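Local atomic coordinates of negative regulator of ofd1 (Schizosaccharomyces pombe, PDB entry 3QTM), a protein that is required for correct translation termination, directly inhibits ofd1 and positively regulates the stability of the transcription factor fragment Sre1N, which activates hypoxic gene expression. Residues S99-D102 and A103-R107; S119-F122 and L123-R127; A147-P150 and V151-V155. All coordinates share one frame; numbering follows the deposited sequence.

Contact 1 of 3, residues S99-D102 and A103-R107; sequences SYID and AAIER
Two carboxylates, those of Asp102 and Glu106, hang one turn apart along helix 97-110, neither laid on the face of the other nor meeting it at an edge. Asp102 OD1 stays 6.8 Å from Glu106 OE2, so the like charges make no direct contact. What touches is the stem of the glutamate: its CG comes up against Asp102 O at 3.1 Å. The first torsion of Glu106, chi1 -58°, puts that methylene beside its own backbone N, which is hydrogen-bonded to the same Asp102 O at 2.9 Å. One carbonyl oxygen therefore meets both the N-H and the side-chain stem of the residue four places on. Ile105 repeats the pattern without the charge. Its N donates to Ile101 O at 3.0 Å, and its CG1 lies 3.4 Å from that oxygen. Farther out, the two isoleucines meet loosely, Ile101 CG2 to Ile105 CD1 at 4.3 Å. Ala104 sets its methyl CB 3.4 Å from Tyr100 O, beside a further backbone bond. Two helices flank it: Ile101 and Ile105 pack on helix 119-142, where Lys132 forms a salt bridge with Asp102 OD1, while the side chain of Tyr100 touches Val80 of helix 67-82 and Ser74 OG of that same helix is hydrogen-bonded to Ala104 O.

Contact 2 of 3, residues S119-F122 and L123-R127; sequences SRLF and LALAR
Helix 119-142 begins with the two turns in which Leu121 and Phe122 meet Leu125, three aliphatic and aromatic side chains gathered on one flank. Leu125 carries most of the contact. Its CD1 reaches back to Leu121 CG at 4.2 Å, the two leucine side chains crossing obliquely, and comes almost as near to Phe122 CD1, 4.3 Å away, approaching that ring at a slant. The same leucine also leans on the backbone of the preceding turn: CG lies 3.4 Å from Leu121 O, the oxygen to which Leu125 N is hydrogen-bonded at 2.9 Å. With chi1 at -80°, CG lies on the N side, anti to the carbonyl carbon, which places it against that oxygen. In this all-helical protein, of a family related to the tetratricopeptide repeats, helix 119-142 is packed from several directions. Leu121 and Leu125 press on Ala108 of helix 97-110, and Phe122 makes a T-shaped stack with Tyr165 of helix 151-170, while Ala124 meets Ser74 of helix 67-82. Ala126 CB sits 3.5 Å from Phe122 O, and Ala124 CB 3.6 Å from Arg120 O. In the first turn, Arg120 forms a salt bridge with Asp178 and a cation-pi contact with Trp23.

Contact 3 of 3, residues A147-P150 and V151-V155; sequences ANIP and VTQLV
Ile149 is where the loop 147-150 first touches the helix that follows it, reaching past the proline to Leu154. Its CG2 methyl meets Leu154 CG at 3.9 Å, and the two side chains cross at about a right angle. The same methyl has Gln153 CG as a looser neighbour at 4.3 Å. With chi1 at -47°, Ile149 swings CG1 to the N side and leaves CG2 as the branch facing the helix; the CG1 arm leads away from the helix. Leu154 answers with a chi1 of -105°, well off the usual staggered values, which suggests some strain in the leucine.

Next comes Pro150, at the N-cap position. Its carbonyl takes the opening bond of the helix: Leu154 N donates to Pro150 O at 3.0 Å, with an N-H...O angle of 158°. Gln153 crowds the same oxygen, its CB only 3.2 Å from Pro150 O, and also packs against the pyrrolidine ring, where Gln153 CB and Pro150 CB are 4.1 Å apart. The proline offers no side-chain acceptor to the first N-H groups. Val151, the first helical residue, turns away from the loop and packs on His140 of helix 119-142, as Leu154 does too. Thr152 OG1 makes a weak hydrogen bond with Gln201.

Contact between the residue just before the N-cap (N') and the fourth residue after the N-cap (N4), here Ile149 and Leu154, defines the hydrophobic staple. In this protein it lies across the start of helix 151-170 on the surface, where the chain enters from the loop that follows helix 119-142.

How the contacts relate
Contacts 1 and 2 are stretches of two consecutive helices, 97-110 and 119-142, their centres about 13 Å apart on the same side of the chain's centre; contact 3 lies at the start of the next helix, about 21 and 25 Å from them, centre to centre. Contact 2 is buried and almost wholly apolar among its touching side chains, contact 1 is partly buried, with an isoleucine flank and an acidic one, and contact 3 is at the surface. The first two rest on a full run of backbone bonds within a helix, whereas contact 3 has the bond from Leu154 N to Pro150 O and a hydrophobic staple. Helix 119-142 contains contact 2 and packs against both others.

Contact 1 of 3, residues S99-D102 and A103-R107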
# COMPACT_ATOMS: atom_id res chain seq x y z
N SER A 99 -16.32 -11.13 8.29
CA SER A 99 -17.65 -10.88 7.74
C SER A 99 -17.81 -9.42 7.28
O SER A 99 -18.49 -9.14 6.30
CB SER A 99 -18.72 -11.28 8.74
OG SER A 99 -19.97 -11.41 8.07
N TYR A 100 -17.13 -8.50 7.96
CA TYR A 100 -17.14 -7.10 7.54
C TYR A 100 -16.32 -6.87 6.25
O TYR A 100 -16.68 -6.01 5.44
CB TYR A 100 -16.70 -6.19 8.70
CG TYR A 100 -17.89 -5.80 9.56
CD1 TYR A 100 -18.22 -6.54 10.70
CD2 TYR A 100 -18.71 -4.73 9.20
CE1 TYR A 100 -19.33 -6.21 11.46
CE2 TYR A 100 -19.82 -4.39 9.96
CZ TYR A 100 -20.13 -5.13 11.09
OH TYR A 100 -21.23 -4.79 11.83
N ILE A 101 -15.24 -7.62 6.06
CA ILE A 101 -14.51 -7.58 4.80
C ILE A 101 -15.41 -8.12 3.69
O ILE A 101 -15.52 -7.49 2.64
CB ILE A 101 -13.21 -8.43 4.86
CG1 ILE A 101 -12.25 -7.87 5.91
CG2 ILE A 101 -12.54 -8.54 3.47
CD1 ILE A 101 -11.02 -8.78 6.16
N ASP A 102 -16.06 -9.26 3.92
CA ASP A 102 -17.02 -9.82 2.95
C ASP A 102 -18.12 -8.81 2.58
O ASP A 102 -18.47 -8.66 1.41
CB ASP A 102 -17.69 -11.09 3.47
CG ASP A 102 -16.70 -12.24 3.69
OD1 ASP A 102 -15.60 -12.21 3.10
OD2 ASP A 102 -17.05 -13.18 4.44
N ALA A 103 -18.68 -8.16 3.60
CA ALA A 103 -19.72 -7.16 3.35
C ALA A 103 -19.18 -5.98 2.52
O ALA A 103 -19.84 -5.53 1.58
CB ALA A 103 -20.32 -6.67 4.65
N ALA A 104 -17.98 -5.51 2.85
CA ALA A 104 -17.33 -4.44 2.08
C ALA A 104 -17.22 -4.81 0.60
O ALA A 104 -17.47 -3.98 -0.28
CB ALA A 104 -15.94 -4.13 2.65
N ILE A 105 -16.79 -6.05 0.34
CA ILE A 105 -16.71 -6.59 -1.01
C ILE A 105 -18.09 -6.61 -1.69
O ILE A 105 -18.25 -6.13 -2.80
CB ILE A 105 -16.13 -8.03 -1.01
CG1 ILE A 105 -14.65 -8.03 -0.60
CG2 ILE A 105 -16.38 -8.70 -2.38
CD1 ILE A 105 -14.02 -9.44 -0.45
N GLU A 106 -19.08 -7.20 -1.02
CA GLU A 106 -20.40 -7.33 -1.63
C GLU A 106 -21.04 -5.95 -1.88
O GLU A 106 -21.65 -5.71 -2.94
CB GLU A 106 -21.31 -8.18 -0.74
CG GLU A 106 -20.77 -9.57 -0.46
CD GLU A 106 -21.06 -10.54 -1.60
OE1 GLU A 106 -21.84 -10.17 -2.50
OE2 GLU A 106 -20.49 -11.64 -1.60
N ARG A 107 -20.89 -5.05 -0.91
CA ARG A 107 -21.42 -3.69 -1.05
C ARG A 107 -20.79 -3.00 -2.25
O ARG A 107 -21.48 -2.38 -3.05
CB ARG A 107 -21.19 -2.87 0.23
CG ARG A 107 -21.50 -1.37 0.09
CD ARG A 107 -22.83 -1.09 -0.61
NE ARG A 107 -23.95 -1.74 0.07
CZ ARG A 107 -25.21 -1.72 -0.35
NH1 ARG A 107 -25.56 -1.05 -1.44
NH2 ARG A 107 -26.14 -2.35 0.34

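Contact 2 of 3, residues S119-F122 and L123-R127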
# COMPACT_ATOMS: atom_id res chain seq x y z
N SER A 119 -13.82 5.56 -10.07
CA SER A 119 -12.53 5.59 -9.37
C SER A 119 -12.62 5.19 -7.89
O SER A 119 -11.89 4.32 -7.43
CB SER A 119 -11.89 6.97 -9.51
OG SER A 119 -11.58 7.23 -10.86
N ARG A 120 -13.53 5.82 -7.16
CA ARG A 120 -13.65 5.54 -5.73
C ARG A 120 -14.13 4.11 -5.52
O ARG A 120 -13.72 3.46 -4.58
CB ARG A 120 -14.57 6.55 -5.04
CG ARG A 120 -13.93 7.92 -4.85
CD ARG A 120 -14.95 9.01 -4.45
NE ARG A 120 -14.32 10.32 -4.51
CZ ARG A 120 -13.84 10.98 -3.45
NH1 ARG A 120 -13.96 10.47 -2.23
NH2 ARG A 120 -13.26 12.16 -3.62
N LEU A 121 -14.98 3.62 -6.41
CA LEU A 121 -15.48 2.26 -6.29
C LEU A 121 -14.36 1.26 -6.54
O LEU A 121 -14.23 0.27 -5.82
CB LEU A 121 -16.65 2.00 -7.25
CG LEU A 121 -17.37 0.67 -6.96
CD1 LEU A 121 -18.16 0.78 -5.63
CD2 LEU A 121 -18.27 0.22 -8.12
N PHE A 122 -13.54 1.55 -7.56
CA PHE A 122 -12.44 0.66 -7.91
C PHE A 122 -11.46 0.57 -6.75
O PHE A 122 -10.94 -0.51 -6.47
CB PHE A 122 -11.73 1.13 -9.19
CG PHE A 122 -12.46 0.74 -10.47
CD1 PHE A 122 -13.77 0.29 -10.42
CD2 PHE A 122 -11.83 0.86 -11.70
CE1 PHE A 122 -14.44 -0.06 -11.58
CE2 PHE A 122 -12.49 0.52 -12.87
CZ PHE A 122 -13.80 0.05 -12.82
N LEU A 123 -11.25 1.69 -6.07
CA LEU A 123 -10.33 1.72 -4.94
C LEU A 123 -10.90 0.91 -3.78
O LEU A 123 -10.18 0.13 -3.16
CB LEU A 123 -9.99 3.15 -4.52
CG LEU A 123 -9.09 3.38 -3.28
CD1 LEU A 123 -7.69 2.82 -3.48
CD2 LEU A 123 -9.01 4.86 -2.91
N ALA A 124 -12.19 1.09 -3.50
CA ALA A 124 -12.87 0.34 -2.43
C ALA A 124 -12.83 -1.17 -2.69
O ALA A 124 -12.64 -1.96 -1.77
CB ALA A 124 -14.33 0.80 -2.30
N LEU A 125 -13.04 -1.54 -3.95
CA LEU A 125 -12.99 -2.94 -4.34
C LEU A 125 -11.59 -3.51 -4.11
O LEU A 125 -11.44 -4.55 -3.48
CB LEU A 125 -13.35 -3.10 -5.82
CG LEU A 125 -14.83 -3.07 -6.18
CD1 LEU A 125 -15.01 -2.73 -7.67
CD2 LEU A 125 -15.49 -4.41 -5.81
N ALA A 126 -10.58 -2.82 -4.63
CA ALA A 126 -9.20 -3.30 -4.47
C ALA A 126 -8.83 -3.45 -2.99
O ALA A 126 -8.27 -4.48 -2.59
CB ALA A 126 -8.24 -2.37 -5.17
N ARG A 127 -9.13 -2.41 -2.20
CA ARG A 127 -8.84 -2.43 -0.76
C ARG A 127 -9.48 -3.63 -0.07
O ARG A 127 -8.83 -4.31 0.72
CB ARG A 127 -9.29 -1.11 -0.11
CG ARG A 127 -8.43 0.07 -0.56
CD ARG A 127 -8.98 1.43 -0.10
NE ARG A 127 -9.55 1.39 1.25
CZ ARG A 127 -8.83 1.36 2.36
NH1 ARG A 127 -7.51 1.35 2.27
NH2 ARG A 127 -9.41 1.34 3.55

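Contact 3 of 3, residues A147-P150 and V151-V155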
# COMPACT_ATOMS: atom_id res chain seq x y z
N ALA A 147 -5.53 -26.05 6.09
CA ALA A 147 -4.12 -26.39 6.14
C ALA A 147 -3.58 -26.97 4.82
O ALA A 147 -2.54 -26.53 4.33
CB ALA A 147 -3.83 -27.34 7.31
N ASN A 148 -4.28 -27.95 4.24
CA ASN A 148 -3.74 -28.59 3.03
C ASN A 148 -4.23 -28.00 1.70
O ASN A 148 -4.03 -28.59 0.64
CB ASN A 148 -3.90 -30.12 3.08
CG ASN A 148 -2.84 -30.84 2.24
OD1 ASN A 148 -2.26 -30.26 1.31
ND2 ASN A 148 -2.58 -32.11 2.57
N ILE A 149 -4.85 -26.82 1.75
CA ILE A 149 -5.06 -26.02 0.55
C ILE A 149 -3.88 -25.07 0.35
O ILE A 149 -3.56 -24.28 1.23
CB ILE A 149 -6.34 -25.18 0.64
CG1 ILE A 149 -7.52 -26.03 1.14
CG2 ILE A 149 -6.64 -24.55 -0.72
CD1 ILE A 149 -8.02 -27.09 0.13
N PRO A 150 -3.20 -25.16 -0.81
CA PRO A 150 -2.09 -24.23 -1.06
C PRO A 150 -2.57 -22.79 -0.99
O PRO A 150 -3.61 -22.48 -1.58
CB PRO A 150 -1.67 -24.56 -2.50
CG PRO A 150 -2.15 -25.96 -2.74
CD PRO A 150 -3.39 -26.13 -1.90
N VAL A 151 -1.82 -21.92 -0.30
CA VAL A 151 -2.23 -20.52 -0.17
C VAL A 151 -2.48 -19.86 -1.52
O VAL A 151 -3.44 -19.11 -1.68
CB VAL A 151 -1.18 -19.69 0.60
CG1 VAL A 151 -0.83 -20.34 1.91
CG2 VAL A 151 0.07 -19.53 -0.23
N THR A 152 -1.62 -20.12 -2.50
CA THR A 152 -1.75 -19.45 -3.79
C THR A 152 -3.05 -19.86 -4.45
O THR A 152 -3.70 -19.04 -5.10
CB THR A 152 -0.56 -19.72 -4.71
OG1 THR A 152 -0.37 -21.13 -4.85
CG2 THR A 152 0.70 -19.10 -4.13
N GLN A 153 -3.44 -21.11 -4.26
CA GLN A 153 -4.73 -21.57 -4.76
C GLN A 153 -5.82 -20.75 -4.07
O GLN A 153 -6.76 -20.26 -4.71
CB GLN A 153 -4.89 -23.07 -4.46
CG GLN A 153 -6.18 -23.66 -4.95
CD GLN A 153 -6.28 -23.68 -6.47
OE1 GLN A 153 -5.27 -23.61 -7.17
NE2 GLN A 153 -7.50 -23.79 -6.99
N LEU A 154 -5.69 -20.60 -2.75
CA LEU A 154 -6.67 -19.90 -1.91
C LEU A 154 -6.87 -18.44 -2.29
O LEU A 154 -8.00 -17.98 -2.39
CB LEU A 154 -6.21 -19.93 -0.46
CG LEU A 154 -6.88 -20.85 0.55
CD1 LEU A 154 -6.44 -20.43 1.95
CD2 LEU A 154 -8.39 -20.77 0.41
N VAL A 155 -5.76 -17.72 -2.48
CA VAL A 155 -5.82 -16.25 -2.61
C VAL A 155 -5.68 -15.67 -4.03
O VAL A 155 -6.04 -14.52 -4.26
CB VAL A 155 -4.81 -15.56 -1.65
CG1 VAL A 155 -4.98 -16.10 -0.21
CG2 VAL A 155 -3.39 -15.78 -2.11